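PDB 4QYI: hypoxanthine phosphoribosyltransferase, which probably catalyses purine salvage, joining hypoxanthine or guanine to the ribose phosphate of phosphoribosyl pyrophosphate to give IMP or GMP with release of pyrophosphate. Local coordinates for residues E7-L18 with Y166-V176; T76-D87 with L108-H116. All blocks are in the same frame, centred on the assembly; numbering follows the deposited sequence. Where two conformers were deposited one is given.

Overall arrangement
Two contacts show how a phosphoribosyltransferase fold is closed at different scales. The modelled chain sets out along strand 8-13 and enters helix 15-32; interaction 1 then pairs this opening segment with 166-176, the last modelled residues, closing a loop of 147 residues within a small antiparallel sheet that also holds strand 155-156. Interaction 2 is nested inside that loop and spans only 20 residues: after helix 74-79 the chain runs along 82-84, an outermost strand of the large mixed sheet, and helix 108-118 returns to pack against it. The centres of interactions 1 and 2 lie about 27 Å apart. Their nearest atoms stay about 11 Å apart, without touching.

Interaction 1. Residues E7-L18 with Y166-V176; sequences EIKDTLISEEQL and YRNLPFIASVV. With PO4 (phosphate ion), chain G.
Ser-174 and Asp-10 grip each other twice: Ser-174 N donates to Asp-10 O at 2.9 Å, and Ser-174 OG accepts from Asp-10 N at 3.1 Å. A chi1 of 51° sets OG between its own N and carbonyl carbon; at the bulge between Ile-8 and Thr-11 it appears to replace a backbone acceptor. Lys-9 N supplies a straighter bond (174°) to Ser-174 O, from above the carbonyl plane. Leu-12 N and Ile-13 N both donate to Ile-172 O, a classic beta bulge, while Ile-172 N returns a bond to Ile-13 O. In the capping box of helix 15-32, Gln-17 N donates to Ser-14 OG and Ser-14 N to Gln-17 OE1.

Apolar contacts flank this ladder. Ile-8 lays CG1 over one face of the Tyr-166 ring, 4.1 Å from its centroid, and its CD1 meets Leu-169 CD1 tip to tip at a tight 3.3 Å.

The Arg-167 guanidinium edge meets a phosphate ion, probably from the crystallisation liquor, NH1 to O2 at 2.7 Å. Lys-45 N and Gly-46 N bind it too, consistent with the family's pyrophosphate site. Strand 172-175 lies between 8-13 and 155-156 in a small sheet apart from the mixed one, while Ile-13 and Ile-172 share Leu-131 of strand 131-132.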
# COMPACT_ATOMS: atom_id res chain seq x y z
N GLU A 7 24.42 0.11 5.28
CA GLU A 7 23.95 1.07 6.33
C GLU A 7 23.54 2.41 5.72
O GLU A 7 23.86 2.74 4.57
CB GLU A 7 25.01 1.25 7.43
CG GLU A 7 26.21 2.13 7.08
CD GLU A 7 27.15 2.35 8.26
OE1 GLU A 7 27.06 1.60 9.25
OE2 GLU A 7 27.99 3.28 8.21
N ILE A 8 22.79 3.18 6.50
CA ILE A 8 22.31 4.47 6.05
C ILE A 8 23.40 5.50 6.16
O ILE A 8 24.15 5.51 7.12
CB ILE A 8 21.08 4.89 6.86
CG1 ILE A 8 20.01 3.79 6.63
CG2 ILE A 8 20.66 6.32 6.49
CD1 ILE A 8 18.59 4.09 7.04
N LYS A 9 23.49 6.36 5.16
CA LYS A 9 24.51 7.38 5.16
C LYS A 9 23.95 8.74 5.58
O LYS A 9 24.20 9.20 6.68
CB LYS A 9 25.15 7.47 3.78
CG LYS A 9 26.24 8.51 3.67
CD LYS A 9 26.80 8.58 2.26
CE LYS A 9 27.78 9.74 2.12
NZ LYS A 9 28.35 9.78 0.74
N ASP A 10 23.18 9.36 4.70
CA ASP A 10 22.61 10.68 4.96
C ASP A 10 21.16 10.75 4.59
O ASP A 10 20.70 10.03 3.71
CB ASP A 10 23.29 11.72 4.08
CG ASP A 10 24.76 11.86 4.36
OD1 ASP A 10 25.14 11.92 5.54
OD2 ASP A 10 25.53 11.97 3.38
N THR A 11 20.44 11.66 5.24
CA THR A 11 19.05 11.93 4.92
C THR A 11 19.08 12.72 3.62
O THR A 11 19.78 13.72 3.57
CB THR A 11 18.42 12.82 6.00
OG1 THR A 11 18.56 12.19 7.28
CG2 THR A 11 16.96 13.12 5.68
N LEU A 12 18.36 12.29 2.59
CA LEU A 12 18.35 13.03 1.31
C LEU A 12 17.12 13.92 1.18
O LEU A 12 17.22 15.04 0.69
CB LEU A 12 18.46 12.06 0.13
CG LEU A 12 18.69 12.63 -1.28
CD1 LEU A 12 20.11 13.18 -1.42
CD2 LEU A 12 18.43 11.55 -2.32
N ILE A 13 15.96 13.42 1.62
CA ILE A 13 14.73 14.18 1.56
C ILE A 13 14.03 13.91 2.87
O ILE A 13 13.74 12.77 3.19
CB ILE A 13 13.82 13.74 0.40
CG1 ILE A 13 14.62 13.68 -0.91
CG2 ILE A 13 12.65 14.69 0.26
CD1 ILE A 13 13.82 13.19 -2.09
N SER A 14 13.76 14.95 3.64
CA SER A 14 13.17 14.77 4.95
C SER A 14 11.70 14.42 4.90
O SER A 14 11.03 14.59 3.90
CB SER A 14 13.32 16.06 5.77
OG SER A 14 12.48 17.08 5.26
N GLU A 15 11.22 13.95 6.03
CA GLU A 15 9.83 13.62 6.21
C GLU A 15 8.95 14.83 5.86
O GLU A 15 7.98 14.72 5.12
CB GLU A 15 9.62 13.20 7.67
CG GLU A 15 8.20 12.88 8.06
CD GLU A 15 8.09 12.38 9.49
OE1 GLU A 15 9.13 12.20 10.17
OE2 GLU A 15 6.96 12.15 9.94
N GLU A 16 9.32 16.00 6.38
CA GLU A 16 8.55 17.21 6.13
C GLU A 16 8.59 17.64 4.65
O GLU A 16 7.60 18.12 4.10
CB GLU A 16 9.01 18.31 7.10
CG GLU A 16 8.19 19.58 7.15
CD GLU A 16 8.47 20.58 6.05
OE1 GLU A 16 9.24 20.30 5.11
OE2 GLU A 16 7.91 21.70 6.13
N GLN A 17 9.74 17.51 4.01
CA GLN A 17 9.83 17.84 2.58
C GLN A 17 8.92 16.91 1.77
O GLN A 17 8.28 17.33 0.82
CB GLN A 17 11.25 17.66 2.08
CG GLN A 17 12.19 18.76 2.48
CD GLN A 17 13.57 18.39 1.98
OE1 GLN A 17 14.21 17.50 2.52
NE2 GLN A 17 14.01 19.03 0.91
N LEU A 18 8.89 15.64 2.15
CA LEU A 18 8.05 14.68 1.45
C LEU A 18 6.59 15.06 1.60
O LEU A 18 5.87 15.09 0.62
CB LEU A 18 8.27 13.27 1.98
CG LEU A 18 9.61 12.68 1.59
CD1 LEU A 18 9.97 11.45 2.42
CD2 LEU A 18 9.57 12.35 0.12
N TYR A 166 14.45 -1.26 5.06
CA TYR A 166 14.26 0.20 5.11
C TYR A 166 13.00 0.84 4.50
O TYR A 166 12.92 2.06 4.43
CB TYR A 166 15.50 0.91 4.56
CG TYR A 166 16.77 0.59 5.30
CD1 TYR A 166 16.91 0.88 6.65
CD2 TYR A 166 17.87 0.05 4.63
CE1 TYR A 166 18.08 0.60 7.33
CE2 TYR A 166 19.05 -0.22 5.29
CZ TYR A 166 19.15 0.06 6.64
OH TYR A 166 20.34 -0.23 7.29
N ARG A 167 12.02 0.05 4.08
CA ARG A 167 10.80 0.65 3.51
C ARG A 167 10.05 1.49 4.53
O ARG A 167 9.26 2.35 4.16
CB ARG A 167 9.82 -0.41 3.00
CG ARG A 167 10.32 -1.26 1.86
CD ARG A 167 9.16 -2.02 1.25
NE ARG A 167 9.57 -3.06 0.32
CZ ARG A 167 9.79 -2.89 -0.98
NH1 ARG A 167 9.66 -1.70 -1.56
NH2 ARG A 167 10.15 -3.92 -1.70
N ASN A 168 10.30 1.24 5.82
CA ASN A 168 9.58 1.93 6.86
C ASN A 168 10.16 3.25 7.34
O ASN A 168 9.60 3.86 8.24
CB ASN A 168 9.40 1.02 8.06
CG ASN A 168 10.71 0.64 8.69
OD1 ASN A 168 11.71 0.43 8.01
ND2 ASN A 168 10.72 0.56 10.00
N LEU A 169 11.25 3.72 6.75
CA LEU A 169 11.77 5.02 7.14
C LEU A 169 10.79 6.10 6.69
O LEU A 169 10.25 6.03 5.59
CB LEU A 169 13.13 5.30 6.50
CG LEU A 169 14.21 4.27 6.77
CD1 LEU A 169 15.51 4.69 6.09
CD2 LEU A 169 14.45 4.07 8.26
N PRO A 170 10.54 7.12 7.53
CA PRO A 170 9.62 8.18 7.13
C PRO A 170 10.25 9.25 6.23
O PRO A 170 9.57 10.20 5.81
CB PRO A 170 9.19 8.79 8.46
CG PRO A 170 10.36 8.56 9.36
CD PRO A 170 10.91 7.22 8.96
N PHE A 171 11.53 9.07 5.92
CA PHE A 171 12.30 9.98 5.07
C PHE A 171 13.04 9.13 4.04
O PHE A 171 13.03 7.90 4.13
CB PHE A 171 13.32 10.76 5.94
CG PHE A 171 14.19 9.87 6.77
CD1 PHE A 171 15.34 9.29 6.24
CD2 PHE A 171 13.84 9.58 8.08
CE1 PHE A 171 16.13 8.45 7.01
CE2 PHE A 171 14.63 8.76 8.86
CZ PHE A 171 15.77 8.18 8.32
N ILE A 172 13.67 9.79 3.07
CA ILE A 172 14.47 9.12 2.05
C ILE A 172 15.94 9.38 2.36
O ILE A 172 16.35 10.51 2.62
CB ILE A 172 14.07 9.58 0.64
CG1 ILE A 172 12.64 9.05 0.36
CG2 ILE A 172 15.06 9.06 -0.40
CD1 ILE A 172 12.12 9.13 -1.05
N ALA A 173 16.74 8.31 2.33
CA ALA A 173 18.16 8.39 2.63
C ALA A 173 19.05 7.68 1.65
O ALA A 173 18.62 6.78 0.95
CB ALA A 173 18.40 7.80 4.01
N SER A 174 20.31 8.09 1.64
CA SER A 174 21.33 7.45 0.84
C SER A 174 21.86 6.32 1.72
O SER A 174 21.73 6.36 2.95
CB SER A 174 22.45 8.43 0.48
OG SER A 174 22.95 9.11 1.62
N VAL A 175 22.43 5.30 1.08
CA VAL A 175 23.00 4.14 1.72
C VAL A 175 24.33 3.97 0.97
O VAL A 175 24.42 4.45 -0.14
CB VAL A 175 22.17 2.86 1.49
CG1 VAL A 175 20.77 2.98 2.07
CG2 VAL A 175 22.08 2.54 0.01
N VAL A 176 25.36 3.34 1.54
CA VAL A 176 26.64 3.11 0.83
C VAL A 176 27.21 1.72 1.10
O VAL A 176 26.68 0.96 1.91
CB VAL A 176 27.69 4.16 1.21
CG1 VAL A 176 27.26 5.53 0.72
CG2 VAL A 176 27.91 4.16 2.71
P PO4 G . 9.48 -2.63 -5.64
O1 PO4 G . 8.87 -4.02 -5.56
O2 PO4 G . 9.82 -2.19 -4.24
O3 PO4 G . 10.75 -2.61 -6.46
O4 PO4 G . 8.46 -1.70 -6.26

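Interaction 2. Residues T76-D87 with L108-H116; sequences TETTGKVKLLKD and LTLHFLKDH. With PO4 (phosphate ion), chain H.
Gly-80 gives the helix 108-116 a hollow to settle into: its CA lies only 3.5 Å from Leu-108 CB, closer than usual for two carbons, and its CA-H is directed at Leu-108 O. Beside it, Leu-108 CD1 reaches the carbonyl oxygens at the C-terminal end of helix 74-79, 3.2 Å from Glu-77 O. Phe-112 is the next bump. With CG anti to the backbone N (chi1 -171°), its ring lies alongside Lys-81, taking Lys-81 CA over one face, 4.0 Å from the centroid, and Val-82 N over the same face. Val-82 forks across the helix, CG1 reaching the Thr-109 side chain and CG2 meeting Phe-112 CD1 at 3.8 Å. In one of its two conformers, Leu-84 places CD1 over a face of the His-116 ring and CD2 beside Leu-113 CD2.

At the far end His-116 NE2 donates to Asp-87 OD1, 2.8 Å away, nearly in the ring plane but 30° out of the carboxylate plane on its syn side. That bond would tend to polarise the imidazole and fix its rotation. At the helix start, Thr-109 N donates to a phosphate ion (O3, 3.1 Å), probably from the crystallisation liquor and also bound by Asp-105 N and Gly-107 N; this is consistent with the family's binding loop for the ribose 5-phosphate.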
# COMPACT_ATOMS: atom_id res chain seq x y z
N THR A 76 14.82 -7.13 -19.21
CA THR A 76 14.13 -6.04 -18.55
C THR A 76 15.00 -4.78 -18.52
O THR A 76 14.54 -3.69 -18.85
CB THR A 76 13.73 -6.45 -17.12
OG1 THR A 76 12.80 -7.55 -17.18
CG2 THR A 76 13.10 -5.29 -16.35
N GLU A 77 16.26 -4.94 -18.12
CA GLU A 77 17.20 -3.83 -18.06
C GLU A 77 17.42 -3.12 -19.40
O GLU A 77 17.71 -1.94 -19.43
CB GLU A 77 18.54 -4.33 -17.54
CG GLU A 77 18.51 -4.78 -16.10
CD GLU A 77 19.77 -5.53 -15.73
OE1 GLU A 77 19.71 -6.50 -14.95
OE2 GLU A 77 20.82 -5.17 -16.29
N THR A 78 17.25 -3.82 -20.52
CA THR A 78 17.49 -3.23 -21.84
C THR A 78 16.22 -2.93 -22.64
O THR A 78 16.21 -2.03 -23.48
CB THR A 78 18.42 -4.12 -22.70
OG1 THR A 78 17.78 -5.36 -22.98
CG2 THR A 78 19.73 -4.38 -21.99
N THR A 79 15.14 -3.67 -22.39
CA THR A 79 13.91 -3.45 -23.15
C THR A 79 12.67 -3.10 -22.32
O THR A 79 11.64 -2.76 -22.89
CB THR A 79 13.54 -4.70 -23.97
OG1 THR A 79 13.00 -5.70 -23.08
CG2 THR A 79 14.75 -5.24 -24.75
N GLY A 80 12.74 -3.25 -20.99
CA GLY A 80 11.60 -2.95 -20.11
C GLY A 80 10.54 -4.03 -20.02
O GLY A 80 9.55 -3.91 -19.26
N LYS A 81 10.77 -5.09 -20.79
CA LYS A 81 9.85 -6.19 -20.80
C LYS A 81 9.79 -6.74 -19.39
O LYS A 81 10.82 -7.13 -18.83
CB LYS A 81 10.36 -7.29 -21.76
CG LYS A 81 9.40 -8.43 -21.99
CD LYS A 81 10.06 -9.75 -22.43
CE LYS A 81 11.07 -9.73 -23.57
NZ LYS A 81 11.76 -11.06 -23.69
N VAL A 82 8.59 -6.75 -18.83
CA VAL A 82 8.37 -7.30 -17.51
C VAL A 82 7.22 -8.26 -17.55
O VAL A 82 6.36 -8.19 -18.42
CB VAL A 82 8.06 -6.25 -16.44
CG1 VAL A 82 9.31 -5.46 -16.07
CG2 VAL A 82 6.90 -5.35 -16.86
N LYS A 83 7.21 -9.15 -16.58
CA LYS A 83 6.18 -10.16 -16.43
C LYS A 83 5.11 -9.59 -15.51
O LYS A 83 5.43 -9.14 -14.40
CB LYS A 83 6.83 -11.41 -15.80
CG LYS A 83 5.89 -12.54 -15.44
CD LYS A 83 6.65 -13.66 -14.75
CE LYS A 83 5.78 -14.59 -13.92
NZ LYS A 83 4.59 -15.20 -14.53
N LEU A 84 3.86 -9.54 -15.96
CA LEU A 84 2.80 -9.08 -15.08
C LEU A 84 2.52 -10.15 -14.05
O LEU A 84 2.11 -11.26 -14.40
CB LEU A 84 1.49 -8.80 -15.81
CG LEU A 84 1.58 -7.70 -16.84
CD1 LEU A 84 0.17 -7.41 -17.38
CD2 LEU A 84 2.18 -6.49 -16.17
N LEU A 85 2.76 -9.85 -12.79
CA LEU A 85 2.48 -10.79 -11.72
C LEU A 85 1.08 -10.63 -11.21
O LEU A 85 0.46 -11.60 -10.78
CB LEU A 85 3.44 -10.58 -10.53
CG LEU A 85 4.91 -10.87 -10.80
CD1 LEU A 85 5.76 -10.56 -9.56
CD2 LEU A 85 5.07 -12.32 -11.21
N LYS A 86 0.59 -9.39 -11.20
CA LYS A 86 -0.76 -9.10 -10.76
C LYS A 86 -1.25 -7.97 -11.64
O LYS A 86 -0.72 -6.87 -11.61
CB LYS A 86 -0.82 -8.67 -9.28
CG LYS A 86 -2.23 -8.30 -8.77
CD LYS A 86 -3.15 -9.52 -8.73
CE LYS A 86 -4.56 -9.16 -8.22
NZ LYS A 86 -5.37 -8.29 -9.15
N ASP A 87 -2.31 -8.26 -12.39
CA ASP A 87 -2.91 -7.32 -13.28
C ASP A 87 -4.01 -6.57 -12.51
O ASP A 87 -4.37 -6.95 -11.41
CB ASP A 87 -3.52 -8.09 -14.44
CG ASP A 87 -3.75 -7.24 -15.68
OD1 ASP A 87 -3.49 -6.02 -15.65
OD2 ASP A 87 -4.10 -7.84 -16.72
N LEU A 108 12.01 2.31 -19.11
CA LEU A 108 11.72 1.16 -19.96
C LEU A 108 10.52 0.37 -19.46
O LEU A 108 9.64 0.02 -20.23
CB LEU A 108 12.97 0.26 -20.04
CG LEU A 108 14.17 0.88 -20.76
CD1 LEU A 108 15.45 0.08 -20.56
CD2 LEU A 108 13.88 1.03 -22.25
N THR A 109 10.49 0.09 -18.17
CA THR A 109 9.41 -0.69 -17.58
C THR A 109 8.07 0.02 -17.55
O THR A 109 7.02 -0.58 -17.75
CB THR A 109 9.80 -1.13 -16.16
OG1 THR A 109 10.88 -2.07 -16.27
CG2 THR A 109 8.63 -1.80 -15.46
N LEU A 110 8.10 1.30 -17.31
CA LEU A 110 6.87 2.04 -17.26
C LEU A 110 6.31 2.25 -18.68
O LEU A 110 5.09 2.32 -18.87
CB LEU A 110 7.15 3.34 -16.57
CG LEU A 110 5.97 4.06 -15.96
CD1 LEU A 110 5.19 3.17 -14.99
CD2 LEU A 110 6.54 5.26 -15.24
N HIS A 111 7.19 2.31 -19.67
CA HIS A 111 6.77 2.43 -21.07
C HIS A 111 6.01 1.15 -21.44
O HIS A 111 4.98 1.19 -22.10
CB HIS A 111 7.98 2.61 -21.99
CG HIS A 111 7.64 2.80 -23.43
ND1 HIS A 111 7.29 4.03 -23.96
CD2 HIS A 111 7.62 1.93 -24.46
CE1 HIS A 111 7.06 3.89 -25.26
NE2 HIS A 111 7.26 2.63 -25.59
N PHE A 112 6.52 0.02 -20.98
CA PHE A 112 5.89 -1.26 -21.23
C PHE A 112 4.53 -1.30 -20.52
O PHE A 112 3.52 -1.72 -21.08
CB PHE A 112 6.84 -2.37 -20.75
CG PHE A 112 6.45 -3.74 -21.14
CD1 PHE A 112 5.61 -4.50 -20.32
CD2 PHE A 112 6.95 -4.30 -22.29
CE1 PHE A 112 5.27 -5.78 -20.68
CE2 PHE A 112 6.61 -5.59 -22.65
CZ PHE A 112 5.77 -6.33 -21.85
N LEU A 113 4.49 -0.84 -19.27
CA LEU A 113 3.22 -0.82 -18.54
C LEU A 113 2.21 0.14 -19.18
O LEU A 113 1.01 -0.11 -19.18
CB LEU A 113 3.42 -0.50 -17.06
CG LEU A 113 4.25 -1.52 -16.29
CD1 LEU A 113 4.34 -1.12 -14.83
CD2 LEU A 113 3.66 -2.92 -16.40
N LYS A 114 2.72 1.20 -19.77
CA LYS A 114 1.88 2.15 -20.48
C LYS A 114 1.13 1.46 -21.62
O LYS A 114 -0.09 1.59 -21.74
CB LYS A 114 2.75 3.27 -21.05
CG LYS A 114 1.99 4.32 -21.82
CD LYS A 114 2.93 5.43 -22.27
CE LYS A 114 2.21 6.49 -23.08
NZ LYS A 114 3.11 7.58 -23.51
N ASP A 115 1.86 0.71 -22.46
CA ASP A 115 1.22 -0.02 -23.56
C ASP A 115 0.17 -1.01 -23.04
O ASP A 115 -0.87 -1.21 -23.66
CB ASP A 115 2.27 -0.78 -24.37
CG ASP A 115 3.14 0.14 -25.19
OD1 ASP A 115 2.80 1.32 -25.37
OD2 ASP A 115 4.16 -0.35 -25.71
N HIS A 116 0.44 -1.64 -21.90
CA HIS A 116 -0.52 -2.58 -21.33
C HIS A 116 -1.83 -1.86 -20.97
O HIS A 116 -2.92 -2.30 -21.32
CB HIS A 116 0.05 -3.29 -20.10
CG HIS A 116 -0.95 -4.17 -19.40
ND1 HIS A 116 -1.43 -5.33 -19.96
CD2 HIS A 116 -1.54 -4.06 -18.20
CE1 HIS A 116 -2.28 -5.90 -19.13
NE2 HIS A 116 -2.37 -5.15 -18.05
P PO4 H . 11.30 2.33 -14.81
O1 PO4 H . 11.07 1.62 -13.51
O2 PO4 H . 12.22 3.50 -14.56
O3 PO4 H . 12.00 1.47 -15.85
O4 PO4 H . 9.98 2.74 -15.37